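PDB 3SLR: BF1531-like N-terminal domain-containing protein, which probably acts as a hydrolase of ester bonds, its N-terminal part pairing an FkbH-type domain with a magnesium-binding, phosphatase-like domain. Local coordinates for residues T232-V237 with K287-R292. Residues are numbered along the deposited sequence; the frame is centred on the assembly and turned at random.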
# COMPACT_ATOMS: atom_id res chain seq x y z
N THR A 232 18.02 -14.49 3.68
CA THR A 232 16.73 -13.82 3.67
C THR A 232 16.58 -12.97 4.92
O THR A 232 16.43 -11.74 4.81
CB THR A 232 15.55 -14.83 3.49
OG1 THR A 232 15.69 -15.47 2.22
CG2 THR A 232 14.22 -14.11 3.50
N ILE A 233 16.68 -13.58 6.10
CA ILE A 233 16.67 -12.79 7.35
C ILE A 233 18.04 -12.59 8.00
O ILE A 233 18.17 -11.85 8.97
CB ILE A 233 15.64 -13.30 8.38
CG1 ILE A 233 16.08 -14.65 8.99
CG2 ILE A 233 14.25 -13.39 7.74
CD1 ILE A 233 15.36 -14.99 10.28
N TRP A 234 19.07 -13.27 7.50
CA TRP A 234 20.45 -13.02 7.91
C TRP A 234 21.35 -13.29 6.72
O TRP A 234 20.97 -14.02 5.81
CB TRP A 234 20.88 -13.86 9.13
CG TRP A 234 20.79 -15.38 8.96
CD1 TRP A 234 21.42 -16.15 8.02
CD2 TRP A 234 20.03 -16.29 9.77
NE1 TRP A 234 21.09 -17.48 8.18
CE2 TRP A 234 20.24 -17.59 9.25
CE3 TRP A 234 19.18 -16.14 10.87
CZ2 TRP A 234 19.64 -18.73 9.81
CZ3 TRP A 234 18.59 -17.26 11.42
CH2 TRP A 234 18.82 -18.54 10.89
N GLY A 235 22.53 -12.68 6.71
CA GLY A 235 23.48 -12.95 5.63
C GLY A 235 24.23 -14.24 5.91
O GLY A 235 24.55 -14.55 7.05
N GLY A 236 24.53 -14.98 4.86
CA GLY A 236 25.32 -16.19 5.01
C GLY A 236 24.48 -17.44 5.13
O GLY A 236 23.25 -17.39 5.09
N VAL A 237 25.16 -18.57 5.27
CA VAL A 237 24.48 -19.86 5.31
C VAL A 237 24.84 -20.52 6.62
O VAL A 237 26.00 -20.82 6.88
CB VAL A 237 24.91 -20.74 4.12
CG1 VAL A 237 24.29 -22.14 4.22
CG2 VAL A 237 24.51 -20.07 2.80
N LYS A 287 17.34 -23.28 14.15
CA LYS A 287 16.85 -22.61 15.36
C LYS A 287 17.96 -22.00 16.20
O LYS A 287 17.72 -21.10 17.01
CB LYS A 287 16.05 -23.58 16.23
CG LYS A 287 14.68 -23.93 15.66
CD LYS A 287 13.96 -24.97 16.51
CE LYS A 287 12.49 -25.08 16.08
NZ LYS A 287 11.67 -25.94 16.99
N GLU A 288 19.18 -22.49 16.03
CA GLU A 288 20.28 -22.07 16.90
C GLU A 288 20.53 -20.56 16.96
O GLU A 288 20.70 -20.01 18.05
CB GLU A 288 21.57 -22.82 16.57
CG GLU A 288 22.04 -23.71 17.72
CD GLU A 288 23.39 -24.33 17.45
OE1 GLU A 288 23.70 -24.62 16.27
OE2 GLU A 288 24.16 -24.51 18.43
N PRO A 289 20.53 -19.87 15.80
CA PRO A 289 20.76 -18.42 15.87
C PRO A 289 19.66 -17.70 16.66
O PRO A 289 19.98 -16.78 17.41
CB PRO A 289 20.75 -17.98 14.41
CG PRO A 289 21.09 -19.20 13.64
CD PRO A 289 20.47 -20.34 14.41
N PHE A 290 18.40 -18.11 16.50
CA PHE A 290 17.32 -17.53 17.29
C PHE A 290 17.60 -17.70 18.77
O PHE A 290 17.35 -16.80 19.57
CB PHE A 290 15.97 -18.19 16.95
CG PHE A 290 15.48 -17.90 15.56
CD1 PHE A 290 15.90 -18.68 14.49
CD2 PHE A 290 14.60 -16.86 15.32
CE1 PHE A 290 15.44 -18.42 13.20
CE2 PHE A 290 14.13 -16.60 14.04
CZ PHE A 290 14.56 -17.38 12.97
N GLU A 291 18.11 -18.87 19.12
CA GLU A 291 18.34 -19.24 20.52
C GLU A 291 19.63 -18.66 21.11
O GLU A 291 19.65 -18.29 22.28
CB GLU A 291 18.37 -20.76 20.67
CG GLU A 291 17.10 -21.47 20.19
CD GLU A 291 17.28 -22.98 20.09
OE1 GLU A 291 18.42 -23.44 19.87
OE2 GLU A 291 16.27 -23.71 20.23
N ARG A 292 20.70 -18.59 20.31
CA ARG A 292 22.05 -18.32 20.85
C ARG A 292 22.64 -16.96 20.46
O ARG A 292 23.48 -16.42 21.18
CB ARG A 292 23.05 -19.39 20.40
CG ARG A 292 22.62 -20.85 20.58
CD ARG A 292 22.96 -21.42 21.96
NE ARG A 292 24.37 -21.28 22.34
CZ ARG A 292 25.33 -22.18 22.10
NH1 ARG A 292 25.07 -23.30 21.44
NH2 ARG A 292 26.57 -21.95 22.51
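W234 reaches from the loop 232-237 to the helix 283-292 with the far corner of its six-membered ring, and two consecutive helix residues, P289 and F290, receive it. CH2 comes within 3.6 Å of CG of P289, which approaches the indole obliquely, the two side chains crossing at about a right angle. The neighbouring corner, CZ3, lies 3.8 Å from CE1 of F290, an atom close to the plane of the indole and off its rim. The two aromatic planes are inclined at 64°, with centroids 5.9 Å apart, a tilted pairing that is neither a stack nor a T. Beside it, CD1 of I233 lies 3.7 Å from CZ of F290, with the isoleucine and phenylalanine side chains crossing at roughly a right angle. F290 therefore touches I233 and W234 through its outer end, CZ and CE1 respectively, while its ring makes an edge-to-face pair with F306 of strand 305-309.

The arrangement is consistent with an apolar cluster helping to place a polar group beside a metal site. In W234, CG sits between the backbone N and the carbonyl carbon (chi1 59°), and the indole then has its benzene side against the helix while its NE1 hydrogen-bonds to OD1 of D230, a magnesium ligand. The tryptophan thus belongs to the second shell, probably helping to fix the orientation of that carboxylate. All four touching side chains are buried, and no hydrogen bond links the segments. T232 makes a separate link to the site, its OG1 hydrogen-bonded to OD2 of D228 and to the backbone N of D336, both residues magnesium ligands. The sequence from D228 to T232, following strand 224-227 of a parallel sheet, fits the DxDx(T/V) signature of the HAD superfamily, in keeping with a phosphatase-like domain.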